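Local coordinates for protein interferon gamma (Paralichthys olivaceus, PDB 6F1E) that acts as a secreted homodimeric cytokine that binds interferon gamma receptor 1 and activates macrophages and neutrophils, at residues Asn127-Ile130 / Ile131-Lys134; Glu138-Trp141 / Met142-Ala146. All blocks are in the same frame, centred on the assembly; numbering follows the deposited sequence.

In the fold
Contact 1 opens helix 129-137 and contact 2 opens helix 139-149, the next helix in the chain; their centres lie about 17 Å apart. Both are partly buried, far from the centre of their own chain and against the second subunit, as expected of the intertwined interferon gamma dimer. Contact 1 is mainly polar: an asparagine cap, a serine folded back on its helix and a glutamine, with Gln132 and Ser133 buried. In contact 2 the side chains meet through an indole, a thioether and aliphatic carbons; Leu139 and Met142 are buried, whereas Trp141 and Glu144 are exposed. The two thus share a backbone pattern yet differ in side-chain chemistry.

Contact 1 of 2, residues Asn127-Ile130 / Ile131-Lys134; sequences NNFI and IQSK
Asn128 is the N-cap of helix 129-137, and its CB meets Ile131 CG1 at 3.8 Å where the side chains cross at about a right angle. With CG anti to the backbone N (chi1 -170°), the cap brings OD1 in front of Ile130 N, which donates to it in the carbonyl plane over 3.0 Å. One turn on, Gln132 N bonds to Asn128 O. The Gln132 side chain turns back over the same carbonyl, its CG 3.3 Å from Asn128 O, and its NE2 is satisfied by Met126 O and by Gln65 OE1 of the second subunit. Gln132 OE1 comes within 4.1 Å of Phe129 CD1, with the amide plane turned 71° from the ring.

Lys134 N donates almost straight to Ile130 O, and the extended Lys134 chain brings CE to 3.7 Å from Ile130 CG2; NZ bonds to Lys29 O of the second subunit. Phe129 O is gripped twice, by Ser133 N at 3.1 Å and by Ser133 OG, from opposite faces of its carbonyl plane. Set beside its own backbone N (chi1 -40°), that hydroxyl reaches Phe129 O at 3.0 Å and lies over one face of the Phe129 ring, offset toward the rim, 4.0 Å from CE2.

Contact 2 of 2, residues Glu138-Trp141 / Met142-Ala146; sequences ELQW and MYEEA
Leu139 O receives Tyr143 N at 2.6 Å along a nearly straight bond, the shortest in a run of four i to i+4 backbone hydrogen bonds that winds up the first turns of an alpha-helix. The others join Met142 N to Glu138 O, Glu144 N to Gln140 O and Glu145 N to Trp141 O. Leu139 CD1 also packs on Tyr143 CB, apolar against apolar.

The CG of Trp141 is anti to the backbone N (chi1 -166°), which lays the indole alongside the next turn, where CZ3 meets Glu145 CB at 3.6 Å. Glu145 runs the same way as the indole, its CG close to both CZ3 and CH2, and its carboxylate plane is turned 28° from the ring. The Met142 side chain, next along the chain, crosses that of Trp141 obliquely, and SD sits at the edge of the six-membered ring, 5.0 Å from the centroid, a Met-aromatic contact whose nearest ring atom is CE3. The methionine chain bends at chi2 and lies beside Glu138, with CE 4.0 Å from OE1. Gln140 and Glu144 likewise run side by side, Gln140 CG lying 3.5 Å from Glu144 OE2.

Glu145 OE2 faces Glu35 OE2 of the second subunit, a closeness of like charges that could favour protonation of one of them. Helix 139-149 follows helix 129-137 and precedes helix 155-161; Tyr143 packs on Met7 and Gln140 on Asn8, both in helix 5-17 of the second subunit, and Glu138 on Tyr55 in helix 41-64 of that subunit.

Contact 1 of 2, residues Asn127-Ile130 / Ile131-Lys134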
loop_
_atom_site.group_PDB
_atom_site.type_symbol
_atom_site.label_atom_id
_atom_site.label_comp_id
_atom_site.label_asym_id
_atom_site.label_seq_id
_atom_site.Cartn_x
_atom_site.Cartn_y
_atom_site.Cartn_z
ATOM N N ASN A 127 15.784 -6.637 6.665
ATOM C CA ASN A 127 17.167 -7.060 6.720
ATOM C C ASN A 127 17.643 -7.179 8.152
ATOM O O ASN A 127 18.839 -7.422 8.381
ATOM C CB ASN A 127 18.056 -6.066 5.934
ATOM C CG ASN A 127 18.101 -4.655 6.558
ATOM O OD1 ASN A 127 17.191 -4.253 7.308
ATOM N ND2 ASN A 127 19.161 -3.891 6.231
ATOM N N ASN A 128 16.734 -7.000 9.118
ATOM C CA ASN A 128 17.094 -7.117 10.553
ATOM C C ASN A 128 16.760 -8.521 11.039
ATOM O O ASN A 128 15.696 -9.025 10.689
ATOM C CB ASN A 128 16.321 -6.090 11.384
ATOM C CG ASN A 128 16.825 -5.996 12.796
ATOM O OD1 ASN A 128 16.689 -6.945 13.569
ATOM N ND2 ASN A 128 17.410 -4.844 13.147
ATOM N N PHE A 129 17.641 -9.125 11.854
ATOM C CA PHE A 129 17.530 -10.552 12.277
ATOM C C PHE A 129 16.365 -10.773 13.254
ATOM O O PHE A 129 15.643 -11.779 13.153
ATOM C CB PHE A 129 18.841 -10.986 12.942
ATOM C CG PHE A 129 18.895 -12.434 13.368
ATOM C CD1 PHE A 129 19.227 -13.440 12.452
ATOM C CD2 PHE A 129 18.651 -12.796 14.694
ATOM C CE1 PHE A 129 19.293 -14.782 12.842
ATOM C CE2 PHE A 129 18.697 -14.129 15.087
ATOM C CZ PHE A 129 19.026 -15.124 14.160
ATOM N N ILE A 130 16.222 -9.837 14.202
ATOM C CA ILE A 130 15.155 -9.857 15.189
ATOM C C ILE A 130 13.827 -9.854 14.458
ATOM O O ILE A 130 12.925 -10.623 14.792
ATOM C CB ILE A 130 15.154 -8.602 16.102
ATOM C CG1 ILE A 130 16.465 -8.388 16.920
ATOM C CG2 ILE A 130 13.962 -8.636 17.041
ATOM C CD1 ILE A 130 16.992 -9.621 17.584
ATOM N N ILE A 131 13.690 -8.968 13.479
ATOM C CA ILE A 131 12.429 -8.881 12.723
ATOM C C ILE A 131 12.146 -10.206 12.017
ATOM O O ILE A 131 11.057 -10.723 12.091
ATOM C CB ILE A 131 12.446 -7.734 11.693
ATOM C CG1 ILE A 131 12.677 -6.370 12.379
ATOM C CG2 ILE A 131 11.151 -7.675 10.885
ATOM C CD1 ILE A 131 11.711 -6.027 13.498
ATOM N N GLN A 132 13.155 -10.778 11.396
ATOM C CA GLN A 132 12.990 -12.030 10.690
ATOM C C GLN A 132 12.463 -13.135 11.597
ATOM O O GLN A 132 11.585 -13.898 11.174
ATOM C CB GLN A 132 14.305 -12.463 10.035
ATOM C CG GLN A 132 14.737 -11.581 8.860
ATOM C CD GLN A 132 16.254 -11.550 8.670
ATOM O OE1 GLN A 132 16.980 -12.364 9.231
ATOM N NE2 GLN A 132 16.730 -10.608 7.869
ATOM N N SER A 133 12.955 -13.216 12.836
ATOM C CA SER A 133 12.522 -14.296 13.752
ATOM C C SER A 133 11.092 -14.066 14.222
ATOM O O SER A 133 10.294 -14.995 14.233
ATOM C CB SER A 133 13.435 -14.420 14.967
ATOM O OG SER A 133 14.779 -14.250 14.568
ATOM N N LYS A 134 10.774 -12.826 14.593
ATOM C CA LYS A 134 9.409 -12.485 14.948
ATOM C C LYS A 134 8.432 -12.817 13.794
ATOM O O LYS A 134 7.413 -13.453 13.982
ATOM C CB LYS A 134 9.322 -11.014 15.279
ATOM C CG LYS A 134 9.940 -10.609 16.603
ATOM C CD LYS A 134 9.857 -9.096 16.710
ATOM C CE LYS A 134 10.355 -8.606 18.050
ATOM N NZ LYS A 134 9.978 -7.167 18.245
#

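Contact 2 of 2, residues Glu138-Trp141 / Met142-Ala146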
loop_
_atom_site.group_PDB
_atom_site.type_symbol
_atom_site.label_atom_id
_atom_site.label_comp_id
_atom_site.label_asym_id
_atom_site.label_seq_id
_atom_site.Cartn_x
_atom_site.Cartn_y
_atom_site.Cartn_z
ATOM N N GLU A 138 5.363 -16.247 13.215
ATOM C CA GLU A 138 3.962 -16.200 12.739
ATOM C C GLU A 138 3.659 -16.889 11.382
ATOM O O GLU A 138 2.480 -16.922 10.952
ATOM C CB GLU A 138 3.482 -14.733 12.669
ATOM C CG GLU A 138 3.806 -13.963 13.935
ATOM C CD GLU A 138 2.766 -12.941 14.314
ATOM O OE1 GLU A 138 1.590 -13.314 14.471
ATOM O OE2 GLU A 138 3.125 -11.764 14.475
ATOM N N LEU A 139 4.680 -17.444 10.723
ATOM C CA LEU A 139 4.501 -17.909 9.337
ATOM C C LEU A 139 3.385 -18.970 9.172
ATOM O O LEU A 139 2.523 -18.879 8.266
ATOM C CB LEU A 139 5.818 -18.399 8.749
ATOM C CG LEU A 139 5.761 -18.968 7.313
ATOM C CD1 LEU A 139 4.859 -18.190 6.358
ATOM C CD2 LEU A 139 7.171 -19.020 6.726
ATOM N N GLN A 140 3.380 -19.953 10.061
ATOM C CA GLN A 140 2.397 -21.048 10.005
ATOM C C GLN A 140 0.978 -20.502 10.159
ATOM O O GLN A 140 0.112 -20.688 9.302
ATOM C CB GLN A 140 2.719 -22.077 11.089
ATOM C CG GLN A 140 1.948 -23.373 10.983
ATOM C CD GLN A 140 2.427 -24.358 12.026
ATOM O OE1 GLN A 140 3.638 -24.465 12.308
ATOM N NE2 GLN A 140 1.479 -25.058 12.646
ATOM N N TRP A 141 0.772 -19.765 11.237
ATOM C CA TRP A 141 -0.504 -19.171 11.504
ATOM C C TRP A 141 -0.893 -18.400 10.249
ATOM O O TRP A 141 -2.016 -18.586 9.724
ATOM C CB TRP A 141 -0.452 -18.238 12.742
ATOM C CG TRP A 141 -1.832 -17.896 13.231
ATOM C CD1 TRP A 141 -2.533 -18.538 14.207
ATOM C CD2 TRP A 141 -2.709 -16.891 12.709
ATOM N NE1 TRP A 141 -3.778 -17.982 14.342
ATOM C CE2 TRP A 141 -3.909 -16.970 13.433
ATOM C CE3 TRP A 141 -2.594 -15.935 11.692
ATOM C CZ2 TRP A 141 -4.988 -16.133 13.183
ATOM C CZ3 TRP A 141 -3.658 -15.080 11.452
ATOM C CH2 TRP A 141 -4.847 -15.193 12.190
ATOM N N MET A 142 0.040 -17.564 9.758
ATOM C CA MET A 142 -0.277 -16.610 8.659
ATOM C C MET A 142 -0.503 -17.318 7.351
ATOM O O MET A 142 -1.425 -16.965 6.667
ATOM C CB MET A 142 0.796 -15.535 8.459
ATOM C CG MET A 142 0.862 -14.506 9.548
ATOM S SD MET A 142 -0.589 -13.434 9.621
ATOM C CE MET A 142 0.095 -12.313 10.848
ATOM N N TYR A 143 0.325 -18.316 7.016
ATOM C CA TYR A 143 0.059 -19.169 5.859
ATOM C C TYR A 143 -1.317 -19.867 5.952
ATOM O O TYR A 143 -2.096 -19.808 5.015
ATOM C CB TYR A 143 1.147 -20.200 5.731
ATOM C CG TYR A 143 1.121 -21.028 4.448
ATOM C CD1 TYR A 143 1.797 -20.587 3.301
ATOM C CD2 TYR A 143 0.465 -22.281 4.391
ATOM C CE1 TYR A 143 1.805 -21.347 2.137
ATOM C CE2 TYR A 143 0.476 -23.047 3.229
ATOM C CZ TYR A 143 1.149 -22.575 2.107
ATOM O OH TYR A 143 1.182 -23.298 0.940
ATOM N N GLU A 144 -1.627 -20.476 7.102
ATOM C CA GLU A 144 -2.878 -21.207 7.269
ATOM C C GLU A 144 -4.043 -20.271 7.067
ATOM O O GLU A 144 -4.990 -20.597 6.329
ATOM C CB GLU A 144 -2.973 -21.895 8.640
ATOM C CG GLU A 144 -2.172 -23.198 8.786
ATOM C CD GLU A 144 -2.186 -23.773 10.220
ATOM O OE1 GLU A 144 -3.069 -23.376 11.038
ATOM O OE2 GLU A 144 -1.302 -24.624 10.534
ATOM N N GLU A 145 -3.964 -19.099 7.699
ATOM C CA GLU A 145 -5.041 -18.105 7.601
ATOM C C GLU A 145 -5.236 -17.619 6.160
ATOM O O GLU A 145 -6.363 -17.484 5.667
ATOM C CB GLU A 145 -4.738 -16.925 8.512
ATOM C CG GLU A 145 -5.800 -15.840 8.529
ATOM C CD GLU A 145 -7.182 -16.360 8.895
ATOM O OE1 GLU A 145 -7.267 -17.180 9.856
ATOM O OE2 GLU A 145 -8.178 -15.959 8.229
ATOM N N ALA A 146 -4.119 -17.362 5.496
ATOM C CA ALA A 146 -4.133 -16.948 4.123
ATOM C C ALA A 146 -4.908 -18.024 3.309
ATOM O O ALA A 146 -5.890 -17.699 2.634
ATOM C CB ALA A 146 -2.692 -16.768 3.610
#